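Local coordinates for protein type IV pilus biogenesis factor PilY1 (Pseudomonas aeruginosa, PDB 3HX6) that binds calcium, primes type IV pilus assembly, and supports twitching motility and adhesion to host cells, at residues Ala234-Thr242 / Val302-Phe310; Asn259-Tyr269 / Trp372-Ala380. The protein carries 3 engineered substitutions. All coordinates share one frame; numbering follows the deposited sequence.

Contact 1: residues Ala234-Thr242 / Val302-Phe310; sequences AITRKLEVT and VASSFRVSF
The carbonyl oxygen of Ala-303 is held from two sequence positions: Arg-237 NH1 donates to Ala-303 O at 2.7 Å, and the backbone nitrogen of Phe-306 donates to it from within its own turn. The arginine's N-H arrives in the carbonyl plane, on a lone pair. The same NH1 also reaches Phe-306 O at 3.2 Å, this time tilted 32° from the carbonyl plane. A water accepts from Arg-237 NH2 and donates to Phe-306 O at 2.8 Å, closing a small hydrogen-bonded ring at the edge of the guanidinium. Bends at chi2 and chi3 fold the arginine back, laying its CG and CD over Ala-303 O, while Leu-239 CD1 sits above one face of the guanidinium, toward its rim. An arginine suits this place because one flat group can serve a carbonyl in the helical turn at 302-305 and another just after it.

Segment 234-242 lies on, and 302-310 leads into, the fourth strands of consecutive four-stranded antiparallel sheets, neighbouring blades of the beta-propeller. A classic beta bulge opposite Ile-227 lets Thr-236 and Arg-237 both point across the gap, and the threonine sets its CG2 against Ala-303 CB at 3.9 Å; the small alanine leaves room for both. Further along, the contact turns apolar. Leu-239 brings CD2 obliquely to Phe-306 CB at 4.1 Å and also packs on Phe-280, while the Phe-306 ring lies over Ala-303 CA and reaches Ile-227. Val-308, with CG1 anti to the backbone N (chi1 -176°), turns that methyl to Val-241 CG2 at 3.8 Å.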
# COMPACT_ATOMS: atom_id res chain seq x y z
N ALA A 234 19.99 29.25 -10.14
CA ALA A 234 20.82 30.29 -9.53
C ALA A 234 21.17 29.84 -8.11
O ALA A 234 20.42 29.10 -7.48
CB ALA A 234 20.06 31.61 -9.48
N ILE A 235 22.31 30.30 -7.60
CA ILE A 235 22.68 29.94 -6.25
C ILE A 235 21.98 30.92 -5.31
O ILE A 235 22.50 32.01 -5.05
CB ILE A 235 24.21 30.03 -6.04
CG1 ILE A 235 24.93 29.16 -7.08
CG2 ILE A 235 24.57 29.58 -4.64
CD1 ILE A 235 24.52 27.69 -7.07
N THR A 236 20.80 30.55 -4.83
CA THR A 236 20.04 31.42 -3.93
C THR A 236 20.85 31.76 -2.68
O THR A 236 20.82 32.89 -2.19
CB THR A 236 18.71 30.77 -3.52
OG1 THR A 236 17.91 30.55 -4.69
CG2 THR A 236 17.95 31.66 -2.54
N ARG A 237 21.56 30.77 -2.15
CA ARG A 237 22.40 30.96 -0.98
C ARG A 237 23.43 29.85 -0.85
O ARG A 237 23.14 28.68 -1.12
CB ARG A 237 21.59 30.97 0.33
CG ARG A 237 21.05 32.33 0.77
CD ARG A 237 22.12 33.42 0.80
NE ARG A 237 23.22 33.21 1.74
CZ ARG A 237 23.14 33.36 3.07
NH1 ARG A 237 22.00 33.72 3.64
NH2 ARG A 237 24.21 33.17 3.82
N LYS A 238 24.63 30.24 -0.47
CA LYS A 238 25.71 29.30 -0.23
C LYS A 238 26.01 29.54 1.24
O LYS A 238 26.39 30.65 1.63
CB LYS A 238 26.94 29.62 -1.08
CG LYS A 238 28.17 28.81 -0.69
CD LYS A 238 29.02 28.42 -1.89
CE LYS A 238 29.52 29.63 -2.67
NZ LYS A 238 30.62 30.34 -2.00
N LEU A 239 25.81 28.51 2.05
CA LEU A 239 26.07 28.61 3.48
C LEU A 239 27.37 27.88 3.79
O LEU A 239 27.39 26.67 4.01
CB LEU A 239 24.91 27.99 4.26
CG LEU A 239 23.72 28.88 4.63
CD1 LEU A 239 23.58 30.04 3.67
CD2 LEU A 239 22.46 28.02 4.66
N GLU A 240 28.46 28.64 3.80
CA GLU A 240 29.76 28.06 4.07
C GLU A 240 29.90 27.74 5.54
O GLU A 240 29.38 28.43 6.41
CB GLU A 240 30.90 29.00 3.66
CG GLU A 240 32.25 28.28 3.61
CD GLU A 240 33.43 29.20 3.39
OE1 GLU A 240 33.40 29.99 2.42
OE2 GLU A 240 34.38 29.14 4.19
N VAL A 241 30.61 26.66 5.78
CA VAL A 241 30.86 26.18 7.12
C VAL A 241 32.38 26.24 7.29
O VAL A 241 33.11 26.05 6.32
CB VAL A 241 30.30 24.75 7.19
CG1 VAL A 241 31.41 23.74 7.39
CG2 VAL A 241 29.23 24.69 8.23
N THR A 242 32.86 26.54 8.49
CA THR A 242 34.30 26.63 8.71
C THR A 242 34.96 25.28 8.97
O THR A 242 35.77 24.82 8.17
CB THR A 242 34.64 27.57 9.89
OG1 THR A 242 34.12 28.88 9.62
CG2 THR A 242 36.15 27.67 10.08
N VAL A 302 14.11 36.53 3.13
CA VAL A 302 14.46 35.56 4.16
C VAL A 302 15.74 34.79 3.83
O VAL A 302 16.44 34.32 4.72
CB VAL A 302 13.31 34.56 4.39
CG1 VAL A 302 13.68 33.58 5.50
CG2 VAL A 302 12.05 35.31 4.77
N ALA A 303 16.04 34.67 2.54
CA ALA A 303 17.22 33.94 2.09
C ALA A 303 18.50 34.47 2.73
O ALA A 303 19.37 33.69 3.11
CB ALA A 303 17.33 33.99 0.57
N SER A 304 18.61 35.79 2.86
CA SER A 304 19.79 36.40 3.45
C SER A 304 19.89 36.08 4.94
O SER A 304 20.96 36.21 5.54
CB SER A 304 19.79 37.92 3.24
OG SER A 304 18.61 38.51 3.75
N SER A 305 18.78 35.67 5.54
CA SER A 305 18.77 35.32 6.95
C SER A 305 19.21 33.88 7.20
O SER A 305 19.55 33.53 8.32
CB SER A 305 17.38 35.53 7.56
OG SER A 305 17.05 36.90 7.61
N PHE A 306 19.18 33.04 6.16
CA PHE A 306 19.60 31.65 6.33
C PHE A 306 21.01 31.69 6.91
O PHE A 306 21.78 32.59 6.58
CB PHE A 306 19.59 30.91 4.99
CG PHE A 306 18.22 30.69 4.41
CD1 PHE A 306 18.07 30.24 3.11
CD2 PHE A 306 17.08 30.94 5.17
CE1 PHE A 306 16.81 30.03 2.56
CE2 PHE A 306 15.81 30.73 4.63
CZ PHE A 306 15.67 30.28 3.32
N ARG A 307 21.36 30.73 7.76
CA ARG A 307 22.68 30.74 8.38
C ARG A 307 23.04 29.38 8.97
O ARG A 307 22.16 28.55 9.21
CB ARG A 307 22.67 31.76 9.52
CG ARG A 307 21.59 31.42 10.55
CD ARG A 307 21.35 32.51 11.59
NE ARG A 307 20.15 32.20 12.38
CZ ARG A 307 18.90 32.25 11.91
NH1 ARG A 307 18.66 32.61 10.65
NH2 ARG A 307 17.88 31.93 12.69
N VAL A 308 24.33 29.17 9.20
CA VAL A 308 24.77 27.93 9.82
C VAL A 308 24.26 28.10 11.25
O VAL A 308 24.38 29.19 11.82
CB VAL A 308 26.30 27.80 9.85
CG1 VAL A 308 26.68 26.45 10.43
CG2 VAL A 308 26.88 27.98 8.45
N SER A 309 23.69 27.04 11.81
CA SER A 309 23.14 27.09 13.16
C SER A 309 24.22 27.13 14.23
O SER A 309 25.40 26.99 13.95
CB SER A 309 22.25 25.86 13.40
OG SER A 309 21.26 25.72 12.40
N PHE A 310 23.79 27.34 15.47
CA PHE A 310 24.69 27.32 16.61
C PHE A 310 25.89 28.26 16.46
O PHE A 310 26.98 27.95 16.95
CB PHE A 310 25.18 25.89 16.81
CG PHE A 310 24.08 24.86 16.72
CD1 PHE A 310 24.28 23.66 16.06
CD2 PHE A 310 22.84 25.10 17.30
CE1 PHE A 310 23.26 22.71 15.98
CE2 PHE A 310 21.82 24.15 17.23
CZ PHE A 310 22.03 22.96 16.57
O HOH W 1 24.26 33.91 6.58

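Contact 2: residues Asn259-Tyr269 / Trp372-Ala380; sequences NNSDGVADYAY and WDQQTKGEA. With CA (calcium ion), chain C.
Tyr-267 reaches from its strand to the turn at 375-379. From CB, directed toward that turn, chi1 of -59° sets CG beside the backbone N and points the ring at residues 376-378. Along the ring's side, CE2 comes to 3.7 Å from Thr-376 O, which lies near the ring plane, so the carbonyl meets an edge. CZ passes the backbone of Thr-376 and Gly-378, and the hydroxyl at the tip accepts from Gly-378 N at 2.8 Å. OH in turn donates to a water 2.6 Å away, which donates to Gln-375 O and Glu-379 O. The hydroxyl and its water thus link three main-chain groups of the turn. Glycine suits position 378 because, at a phi of 80°, a CB would press on the carbonyl O of Lys-377.

Two further side chains join the same parts. Asn-259 ND2, at the edge of the Tyr-267 ring, donates to Thr-376 O at 2.9 Å on a lone pair. Tyr-269 OH donates to Asp-373 OD2 at 2.6 Å, on its anti side but out of the carboxylate plane, which is turned 76° to the ring. That aspartate also pairs with Arg-279, while its OD1 accepts from Gln-375 N in an Asx turn.

The backbone N of Asn-259 donates to Asp-266 OD2, which also ligates calcium. The Asp-258, Asn-260 and Asp-262 side chains, the Val-264 carbonyl, a water and a closing bidentate Asp-266 resemble an EF-hand loop, though a shorter one, here set between two beta strands of a propeller blade instead of two helices.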
# COMPACT_ATOMS: atom_id res chain seq x y z
N ASN A 259 9.61 21.25 11.11
CA ASN A 259 9.08 21.05 12.45
C ASN A 259 7.69 21.55 12.81
O ASN A 259 7.34 21.61 13.99
CB ASN A 259 10.11 21.55 13.46
CG ASN A 259 11.41 20.77 13.39
OD1 ASN A 259 11.47 19.73 12.73
ND2 ASN A 259 12.45 21.26 14.05
N ASN A 260 6.89 21.92 11.82
CA ASN A 260 5.53 22.36 12.08
C ASN A 260 4.62 21.76 11.03
O ASN A 260 3.53 22.25 10.76
CB ASN A 260 5.44 23.90 12.08
CG ASN A 260 5.73 24.50 10.72
OD1 ASN A 260 6.67 24.10 10.04
ND2 ASN A 260 4.93 25.49 10.33
N SER A 261 5.10 20.68 10.41
CA SER A 261 4.38 19.93 9.39
C SER A 261 3.59 20.77 8.40
O SER A 261 2.38 20.56 8.24
CB SER A 261 3.43 18.93 10.06
OG SER A 261 4.15 18.01 10.86
N ASP A 262 4.24 21.71 7.73
CA ASP A 262 3.54 22.53 6.75
C ASP A 262 4.17 22.40 5.36
O ASP A 262 3.79 23.12 4.44
CB ASP A 262 3.51 24.00 7.18
CG ASP A 262 4.90 24.63 7.24
OD1 ASP A 262 5.88 23.96 6.86
OD2 ASP A 262 5.00 25.81 7.65
N GLY A 263 5.13 21.50 5.21
CA GLY A 263 5.75 21.30 3.92
C GLY A 263 6.85 22.29 3.57
O GLY A 263 7.41 22.25 2.47
N VAL A 264 7.16 23.20 4.49
CA VAL A 264 8.21 24.18 4.25
C VAL A 264 9.38 23.84 5.17
O VAL A 264 9.23 23.82 6.38
CB VAL A 264 7.72 25.59 4.56
CG1 VAL A 264 8.83 26.60 4.26
CG2 VAL A 264 6.49 25.89 3.74
N ALA A 265 10.55 23.59 4.58
CA ALA A 265 11.74 23.25 5.34
C ALA A 265 12.18 24.35 6.30
O ALA A 265 12.26 25.52 5.93
CB ALA A 265 12.88 22.91 4.39
N ASP A 266 12.48 23.97 7.54
CA ASP A 266 12.90 24.92 8.56
C ASP A 266 14.38 24.85 8.89
O ASP A 266 15.01 25.88 9.14
CB ASP A 266 12.08 24.71 9.82
CG ASP A 266 10.59 24.76 9.55
OD1 ASP A 266 10.13 25.78 9.00
OD2 ASP A 266 9.90 23.78 9.89
N TYR A 267 14.93 23.64 8.88
CA TYR A 267 16.35 23.42 9.16
C TYR A 267 16.89 22.40 8.17
O TYR A 267 16.13 21.68 7.52
CB TYR A 267 16.56 22.81 10.55
CG TYR A 267 16.06 23.61 11.73
CD1 TYR A 267 16.72 24.76 12.15
CD2 TYR A 267 14.95 23.18 12.45
CE1 TYR A 267 16.29 25.47 13.27
CE2 TYR A 267 14.51 23.88 13.57
CZ TYR A 267 15.18 25.01 13.97
OH TYR A 267 14.74 25.69 15.08
N ALA A 268 18.21 22.33 8.09
CA ALA A 268 18.87 21.36 7.23
C ALA A 268 20.01 20.81 8.08
O ALA A 268 20.64 21.56 8.83
CB ALA A 268 19.42 22.03 5.97
N TYR A 269 20.23 19.51 7.99
CA TYR A 269 21.31 18.86 8.73
C TYR A 269 22.17 18.14 7.70
O TYR A 269 21.65 17.50 6.79
CB TYR A 269 20.77 17.83 9.72
CG TYR A 269 19.98 18.41 10.87
CD1 TYR A 269 18.64 18.75 10.73
CD2 TYR A 269 20.57 18.56 12.13
CE1 TYR A 269 17.89 19.20 11.83
CE2 TYR A 269 19.84 19.01 13.22
CZ TYR A 269 18.49 19.33 13.06
OH TYR A 269 17.75 19.74 14.16
N TRP A 372 21.29 14.30 20.41
CA TRP A 372 20.13 15.09 20.79
C TRP A 372 20.28 16.57 20.45
O TRP A 372 21.16 17.24 20.98
CB TRP A 372 19.87 14.94 22.28
CG TRP A 372 18.57 15.50 22.76
CD1 TRP A 372 17.56 16.02 21.99
CD2 TRP A 372 18.10 15.54 24.11
NE1 TRP A 372 16.50 16.37 22.78
CE2 TRP A 372 16.80 16.09 24.08
CE3 TRP A 372 18.65 15.17 25.34
CZ2 TRP A 372 16.03 16.27 25.25
CZ3 TRP A 372 17.89 15.34 26.50
CH2 TRP A 372 16.60 15.89 26.44
N ASP A 373 19.44 17.06 19.56
CA ASP A 373 19.43 18.49 19.22
C ASP A 373 18.24 18.98 20.04
O ASP A 373 17.10 18.69 19.70
CB ASP A 373 19.16 18.71 17.73
CG ASP A 373 19.19 20.18 17.36
OD1 ASP A 373 19.22 21.03 18.28
OD2 ASP A 373 19.17 20.50 16.15
N GLN A 374 18.49 19.71 21.12
CA GLN A 374 17.41 20.18 21.99
C GLN A 374 16.85 21.55 21.62
O GLN A 374 15.94 22.05 22.29
CB GLN A 374 17.89 20.24 23.43
CG GLN A 374 18.66 19.03 23.89
CD GLN A 374 18.91 19.06 25.38
OE1 GLN A 374 19.90 18.53 25.87
NE2 GLN A 374 18.00 19.68 26.12
N GLN A 375 17.38 22.16 20.57
CA GLN A 375 16.95 23.49 20.17
C GLN A 375 16.33 23.47 18.77
O GLN A 375 16.85 24.09 17.86
CB GLN A 375 18.15 24.43 20.18
CG GLN A 375 18.91 24.43 21.49
CD GLN A 375 20.15 25.29 21.44
OE1 GLN A 375 21.18 24.90 20.88
NE2 GLN A 375 20.07 26.48 22.01
N THR A 376 15.21 22.77 18.64
CA THR A 376 14.55 22.62 17.34
C THR A 376 13.19 23.30 17.26
O THR A 376 12.37 22.96 16.41
CB THR A 376 14.36 21.13 17.02
OG1 THR A 376 13.53 20.53 18.02
CG2 THR A 376 15.72 20.41 17.00
N LYS A 377 12.95 24.26 18.14
CA LYS A 377 11.67 24.96 18.14
C LYS A 377 11.84 26.42 17.71
O LYS A 377 11.09 27.30 18.14
CB LYS A 377 11.03 24.89 19.53
CG LYS A 377 9.53 24.62 19.50
CD LYS A 377 9.09 23.90 20.77
CE LYS A 377 9.30 24.74 22.01
NZ LYS A 377 8.33 25.88 22.09
N GLY A 378 12.83 26.66 16.87
CA GLY A 378 13.06 28.01 16.38
C GLY A 378 13.81 28.94 17.31
O GLY A 378 13.88 30.14 17.06
N GLU A 379 14.36 28.41 18.40
CA GLU A 379 15.12 29.24 19.33
C GLU A 379 16.33 29.81 18.58
O GLU A 379 16.76 29.24 17.57
CB GLU A 379 15.62 28.42 20.53
CG GLU A 379 14.52 27.65 21.25
CD GLU A 379 14.37 26.23 20.75
OE1 GLU A 379 14.65 25.97 19.56
OE2 GLU A 379 13.94 25.37 21.54
N ALA A 380 16.87 30.92 19.06
CA ALA A 380 18.04 31.53 18.42
C ALA A 380 19.16 30.50 18.31
O ALA A 380 19.87 30.46 17.31
CB ALA A 380 18.51 32.74 19.23
CA CA C . 8.00 24.30 8.39
O HOH W 2 16.54 26.56 16.67
O HOH W 3 7.29 26.57 8.04

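Overall arrangement
Both contacts involve the four-stranded sheet built from 251-257, 267-272, 276-281 and 307-317, but at different strands. Contact 1 uses its outermost strand, 307-317, to meet the preceding blade; contact 2 uses the inner strand 267-272 and its calcium loop to meet the turn after strand 367-373, in the next sheet. Each is only partly buried. Contact 1 combines an arginine on main-chain carbonyls with aliphatic packing, whereas contact 2 relies on tyrosine hydroxyls, an amide and an aspartate, close to a metal. The two touch where the Phe-310 ring, at the end of 302-310, packs on Asp-373. Arg-279 is shared: it bonds Ser-309 and Asp-373.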